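Local coordinates for phosphate-binding protein PstS 2 (Streptococcus pneumoniae, PDB 4H1X), which probably binds phosphate outside the cell membrane and delivers it to the PstSACB ABC transporter for import, at residues Q119-F124 / S168-L173; S115-D120 / E175-E180. All coordinates share one frame; numbering follows the deposited sequence.

Interaction 1 of 2, residues Q119-F124 / S168-L173; sequences QDFISF and SLMEKL
F121 and L173 meet where helix 116-126 passes helix 164-180, and each has about the same amount of surface buried by the contact. The phenyl ring of F121 bridges the gap with its outer edge. Its CG is anti to the backbone N (chi1 -177°), which carries the ring out from its own helix until CE1, CE2 and CZ face the other one. On one part of that edge CE1 lies 4.0 Å from the backbone O of L173, close to the ring plane; no hydrogen bond is involved, but the rim hydrogens of a phenyl ring are slightly positive and suit a carbonyl oxygen. CZ also packs against CB of L173, at 4.3 Å.

Further round the same edge comes the selenium of M170, a selenomethionine in this crystal. SE sits 3.8 Å from F121 CE2 and 4.9 Å from the ring centroid, 76° off the ring normal, a Met-aromatic contact made at the rim. Bends at chi2 and chi3 fold the M170 chain back so that the selenium, rather than the terminal methyl, meets the ring.

F124, one turn after F121, adds its CE2, 3.7 Å from L173 O, so that both phenyl rings approach one carbonyl oxygen.

The short helix segments run nearly at right angles (99°), with their axes 12.2 Å apart at closest approach, so the long side chains of helix 116-126, with M170, span the gap. Beneath them lies the mixed sheet: I207 of strand 207-210 touches F121, I227 of strand 223-236 touches M170 and L173, and I108 of strand 103-110 also reaches M170.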
loop_
_atom_site.group_PDB
_atom_site.type_symbol
_atom_site.label_atom_id
_atom_site.label_comp_id
_atom_site.label_asym_id
_atom_site.label_seq_id
_atom_site.Cartn_x
_atom_site.Cartn_y
_atom_site.Cartn_z
ATOM N N GLN A 119 -13.320 -1.690 -19.426
ATOM C CA GLN A 119 -13.094 -3.152 -19.474
ATOM C C GLN A 119 -11.795 -3.494 -20.235
ATOM O O GLN A 119 -11.054 -4.386 -19.813
ATOM C CB GLN A 119 -14.288 -3.856 -20.143
ATOM C CG GLN A 119 -15.559 -3.809 -19.269
ATOM C CD GLN A 119 -16.739 -4.440 -19.957
ATOM O OE1 GLN A 119 -17.781 -3.796 -20.205
ATOM N NE2 GLN A 119 -16.583 -5.683 -20.337
ATOM N N ASP A 120 -11.488 -2.750 -21.319
ATOM C CA ASP A 120 -10.244 -2.987 -22.069
ATOM C C ASP A 120 -9.029 -2.615 -21.189
ATOM O O ASP A 120 -8.013 -3.317 -21.197
ATOM C CB ASP A 120 -10.233 -2.199 -23.379
ATOM C CG ASP A 120 -9.051 -2.569 -24.258
ATOM O OD1 ASP A 120 -9.022 -3.712 -24.762
ATOM O OD2 ASP A 120 -8.090 -1.777 -24.316
ATOM N N PHE A 121 -9.149 -1.517 -20.431
ATOM C CA PHE A 121 -8.083 -1.093 -19.513
ATOM C C PHE A 121 -7.870 -2.170 -18.411
ATOM O O PHE A 121 -6.719 -2.514 -18.119
ATOM C CB PHE A 121 -8.394 0.275 -18.906
ATOM C CG PHE A 121 -7.314 0.833 -17.999
ATOM C CD1 PHE A 121 -5.974 0.799 -18.377
ATOM C CD2 PHE A 121 -7.637 1.384 -16.769
ATOM C CE1 PHE A 121 -4.980 1.353 -17.550
ATOM C CE2 PHE A 121 -6.641 1.936 -15.946
ATOM C CZ PHE A 121 -5.321 1.885 -16.330
ATOM N N ILE A 122 -8.967 -2.740 -17.845
ATOM C CA ILE A 122 -8.911 -3.820 -16.839
ATOM C C ILE A 122 -8.187 -5.030 -17.445
ATOM O O ILE A 122 -7.372 -5.668 -16.782
ATOM C CB ILE A 122 -10.344 -4.206 -16.321
ATOM C CG1 ILE A 122 -11.053 -3.051 -15.573
ATOM C CG2 ILE A 122 -10.364 -5.512 -15.507
ATOM C CD1 ILE A 122 -10.323 -2.397 -14.470
ATOM N N SER A 123 -8.506 -5.355 -18.728
ATOM C CA SER A 123 -7.877 -6.489 -19.428
ATOM C C SER A 123 -6.364 -6.258 -19.505
ATOM O O SER A 123 -5.577 -7.175 -19.270
ATOM C CB SER A 123 -8.483 -6.686 -20.815
ATOM O OG SER A 123 -9.862 -7.015 -20.719
ATOM N N PHE A 124 -5.961 -5.015 -19.794
ATOM C CA PHE A 124 -4.528 -4.662 -19.849
ATOM C C PHE A 124 -3.893 -4.865 -18.470
ATOM O O PHE A 124 -2.825 -5.438 -18.368
ATOM C CB PHE A 124 -4.355 -3.196 -20.287
ATOM C CG PHE A 124 -2.891 -2.793 -20.257
ATOM C CD1 PHE A 124 -2.022 -3.189 -21.276
ATOM C CD2 PHE A 124 -2.357 -2.130 -19.152
ATOM C CE1 PHE A 124 -0.673 -2.852 -21.238
ATOM C CE2 PHE A 124 -0.987 -1.841 -19.090
ATOM C CZ PHE A 124 -0.156 -2.202 -20.135
ATOM N N SER A 168 0.112 6.302 -7.620
ATOM C CA SER A 168 1.391 6.196 -8.325
ATOM C C SER A 168 1.407 4.977 -9.236
ATOM O O SER A 168 1.751 5.117 -10.407
ATOM C CB SER A 168 2.572 6.158 -7.358
ATOM O OG SER A 168 3.763 6.191 -8.126
ATOM N N LEU A 169 0.979 3.813 -8.712
ATOM C CA LEU A 169 0.933 2.579 -9.483
ATOM C C LEU A 169 -0.064 2.696 -10.649
ATOM O O LEU A 169 0.242 2.247 -11.764
ATOM C CB LEU A 169 0.583 1.381 -8.597
ATOM C CG LEU A 169 0.466 0.038 -9.362
ATOM C CD1 LEU A 169 1.785 -0.322 -10.099
ATOM C CD2 LEU A 169 0.039 -1.079 -8.436
HETATM N N MSE A 170 -1.240 3.306 -10.399
HETATM C CA MSE A 170 -2.248 3.514 -11.439
HETATM C C MSE A 170 -1.660 4.363 -12.568
HETATM O O MSE A 170 -1.891 4.052 -13.736
HETATM C CB MSE A 170 -3.496 4.175 -10.838
HETATM C CG MSE A 170 -4.647 4.244 -11.794
HETATM SE SE MSE A 170 -5.041 2.453 -12.587
HETATM C CE MSE A 170 -5.429 1.466 -11.145
ATOM N N GLU A 171 -0.862 5.406 -12.218
ATOM C CA GLU A 171 -0.190 6.271 -13.192
ATOM C C GLU A 171 0.725 5.413 -14.098
ATOM O O GLU A 171 0.696 5.565 -15.317
ATOM C CB GLU A 171 0.594 7.387 -12.469
ATOM C CG GLU A 171 -0.294 8.514 -11.947
ATOM C CD GLU A 171 0.149 9.300 -10.719
ATOM O OE1 GLU A 171 1.370 9.383 -10.445
ATOM O OE2 GLU A 171 -0.741 9.878 -10.053
ATOM N N LYS A 172 1.506 4.480 -13.499
ATOM C CA LYS A 172 2.414 3.603 -14.281
ATOM C C LYS A 172 1.588 2.720 -15.253
ATOM O O LYS A 172 1.963 2.518 -16.417
ATOM C CB LYS A 172 3.285 2.717 -13.350
ATOM C CG LYS A 172 4.211 3.470 -12.360
ATOM C CD LYS A 172 5.279 4.282 -13.078
ATOM C CE LYS A 172 6.290 4.838 -12.093
ATOM N NZ LYS A 172 7.200 5.795 -12.764
ATOM N N LEU A 173 0.459 2.218 -14.769
ATOM C CA LEU A 173 -0.415 1.354 -15.586
ATOM C C LEU A 173 -1.050 2.162 -16.711
ATOM O O LEU A 173 -1.041 1.685 -17.853
ATOM C CB LEU A 173 -1.467 0.659 -14.733
ATOM C CG LEU A 173 -0.915 -0.465 -13.819
ATOM C CD1 LEU A 173 -1.897 -0.806 -12.704
ATOM C CD2 LEU A 173 -0.564 -1.765 -14.634
#

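Interaction 2 of 2, residues S115-D120 / E175-E180; sequences SKLGQD and EAYKKE
Y177 reaches across from helix 164-180 to put its hydroxyl against D120, near the start of helix 116-126, and this hydrogen bond is the polar centre of the contact. OH of Y177 donates to OD2 of D120 over a short 2.5 Å, and OD2 accepts through its anti lone pair, the one directed away from OD1. The oxygen lies at the edge of the phenol, in the plane of the ring, while the carboxylate is turned 57° against that ring. Both residues are buried. OD2 also takes a hydrogen bond from the hydroxyl of Y149, so two tyrosines grip the same oxygen, an arrangement that would be expected to stabilise the charged form of the acid.

The apolar part is smaller. From L117, one turn before D120, the methyl CD1 comes up to the same end of the tyrosine, 3.5 Å from Y177 OH and 4.4 Å from CZ, near the plane of the ring. Having CG anti to the backbone N in Y177 (chi1 -177°) extends the phenol away from its helix, so that its far end can meet both residues.

A capping bond closes the start of helix 116-126. S115 occupies the N-cap position, and its OG accepts from the backbone N of G118 at 3.0 Å, with an N-H...O angle of 162°.

Around the pair, strand 183-190 supplies V184, which touches both L117 and Y177, and I186, which touches Y177. L158 of strand 155-162 packs on L117, so the two helices close over this part of the mixed sheet.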
loop_
_atom_site.group_PDB
_atom_site.type_symbol
_atom_site.label_atom_id
_atom_site.label_comp_id
_atom_site.label_asym_id
_atom_site.label_seq_id
_atom_site.Cartn_x
_atom_site.Cartn_y
_atom_site.Cartn_z
ATOM N N SER A 115 -17.562 0.865 -18.729
ATOM C CA SER A 115 -17.572 1.020 -20.192
ATOM C C SER A 115 -16.724 -0.039 -20.876
ATOM O O SER A 115 -15.891 -0.658 -20.223
ATOM C CB SER A 115 -17.051 2.409 -20.565
ATOM O OG SER A 115 -15.684 2.589 -20.213
ATOM N N LYS A 116 -16.927 -0.245 -22.195
ATOM C CA LYS A 116 -16.089 -1.150 -22.992
ATOM C C LYS A 116 -14.611 -0.719 -22.849
ATOM O O LYS A 116 -13.726 -1.569 -22.707
ATOM C CB LYS A 116 -16.535 -1.069 -24.462
ATOM C CG LYS A 116 -15.949 -2.144 -25.372
ATOM C CD LYS A 116 -16.557 -2.032 -26.770
ATOM C CE LYS A 116 -16.122 -3.160 -27.668
ATOM N NZ LYS A 116 -16.997 -4.352 -27.510
ATOM N N LEU A 117 -14.351 0.604 -22.885
ATOM C CA LEU A 117 -12.992 1.125 -22.745
ATOM C C LEU A 117 -12.424 0.758 -21.341
ATOM O O LEU A 117 -11.282 0.280 -21.261
ATOM C CB LEU A 117 -12.966 2.647 -22.996
ATOM C CG LEU A 117 -11.622 3.366 -22.724
ATOM C CD1 LEU A 117 -10.516 2.830 -23.634
ATOM C CD2 LEU A 117 -11.782 4.865 -22.889
ATOM N N GLY A 118 -13.207 0.984 -20.275
ATOM C CA GLY A 118 -12.824 0.631 -18.902
ATOM C C GLY A 118 -12.491 -0.845 -18.807
ATOM O O GLY A 118 -11.485 -1.224 -18.195
ATOM N N GLN A 119 -13.320 -1.690 -19.426
ATOM C CA GLN A 119 -13.094 -3.152 -19.474
ATOM C C GLN A 119 -11.795 -3.494 -20.235
ATOM O O GLN A 119 -11.054 -4.386 -19.813
ATOM C CB GLN A 119 -14.288 -3.856 -20.143
ATOM C CG GLN A 119 -15.559 -3.809 -19.269
ATOM C CD GLN A 119 -16.739 -4.440 -19.957
ATOM O OE1 GLN A 119 -17.781 -3.796 -20.205
ATOM N NE2 GLN A 119 -16.583 -5.683 -20.337
ATOM N N ASP A 120 -11.488 -2.750 -21.319
ATOM C CA ASP A 120 -10.244 -2.987 -22.069
ATOM C C ASP A 120 -9.029 -2.615 -21.189
ATOM O O ASP A 120 -8.013 -3.317 -21.197
ATOM C CB ASP A 120 -10.233 -2.199 -23.379
ATOM C CG ASP A 120 -9.051 -2.569 -24.258
ATOM O OD1 ASP A 120 -9.022 -3.712 -24.762
ATOM O OD2 ASP A 120 -8.090 -1.777 -24.316
ATOM N N GLU A 175 0.280 4.875 -18.089
ATOM C CA GLU A 175 1.362 5.190 -19.048
ATOM C C GLU A 175 1.562 4.045 -20.027
ATOM O O GLU A 175 1.661 4.275 -21.242
ATOM C CB GLU A 175 2.695 5.423 -18.310
ATOM C CG GLU A 175 2.807 6.683 -17.482
ATOM C CD GLU A 175 4.120 6.738 -16.721
ATOM O OE1 GLU A 175 4.839 5.713 -16.667
ATOM O OE2 GLU A 175 4.439 7.820 -16.186
ATOM N N ALA A 176 1.658 2.804 -19.491
ATOM C CA ALA A 176 1.900 1.617 -20.328
ATOM C C ALA A 176 0.709 1.368 -21.255
ATOM O O ALA A 176 0.912 1.044 -22.420
ATOM C CB ALA A 176 2.173 0.394 -19.453
ATOM N N TYR A 177 -0.525 1.587 -20.757
ATOM C CA TYR A 177 -1.728 1.408 -21.564
ATOM C C TYR A 177 -1.798 2.433 -22.706
ATOM O O TYR A 177 -2.142 2.061 -23.828
ATOM C CB TYR A 177 -2.985 1.510 -20.695
ATOM C CG TYR A 177 -4.274 1.261 -21.457
ATOM C CD1 TYR A 177 -4.695 -0.034 -21.746
ATOM C CD2 TYR A 177 -5.106 2.318 -21.821
ATOM C CE1 TYR A 177 -5.927 -0.272 -22.361
ATOM C CE2 TYR A 177 -6.317 2.095 -22.472
ATOM C CZ TYR A 177 -6.729 0.797 -22.723
ATOM O OH TYR A 177 -7.913 0.572 -23.370
ATOM N N LYS A 178 -1.483 3.716 -22.412
ATOM C CA LYS A 178 -1.549 4.814 -23.392
ATOM C C LYS A 178 -0.473 4.672 -24.467
ATOM O O LYS A 178 -0.687 5.118 -25.589
ATOM C CB LYS A 178 -1.494 6.173 -22.701
ATOM C CG LYS A 178 -2.798 6.437 -21.915
ATOM C CD LYS A 178 -2.948 7.861 -21.419
ATOM C CE LYS A 178 -2.066 8.179 -20.247
ATOM N NZ LYS A 178 -1.895 9.644 -20.097
ATOM N N LYS A 179 0.617 3.959 -24.169
ATOM C CA LYS A 179 1.655 3.664 -25.160
ATOM C C LYS A 179 1.018 2.788 -26.266
ATOM O O LYS A 179 1.285 2.988 -27.446
ATOM C CB LYS A 179 2.855 2.964 -24.482
ATOM C CG LYS A 179 4.058 2.827 -25.416
ATOM C CD LYS A 179 5.110 1.904 -24.844
ATOM C CE LYS A 179 6.327 1.850 -25.738
ATOM N NZ LYS A 179 7.439 1.091 -25.108
ATOM N N GLU A 180 0.127 1.855 -25.845
ATOM C CA GLU A 180 -0.581 0.937 -26.738
ATOM C C GLU A 180 -1.841 1.573 -27.324
ATOM O O GLU A 180 -2.286 1.161 -28.387
ATOM C CB GLU A 180 -0.966 -0.359 -25.987
ATOM C CG GLU A 180 0.215 -1.222 -25.552
ATOM C CD GLU A 180 0.936 -2.038 -26.612
ATOM O OE1 GLU A 180 0.445 -2.120 -27.762
ATOM O OE2 GLU A 180 1.988 -2.627 -26.275
#

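Overall arrangement
Both interactions join the same two helices, 116-126 and 164-180, and their centres are 7 Å apart on one side of the chain's centre. Along the first helix interaction 2 comes earlier and interaction 1 later, with Q119 and D120 common to both; along the second the order is reversed. They merge into one continuous core: the Y177 ring packs edge-to-face with F121, Y177 CD1 lies 3.5 Å from F124 CB, and A176 meets the far end of F124. Together they fasten two helices, separated in sequence by helix 128-136 and strand 155-162, onto one region of the mixed sheet within this periplasmic-binding-protein fold.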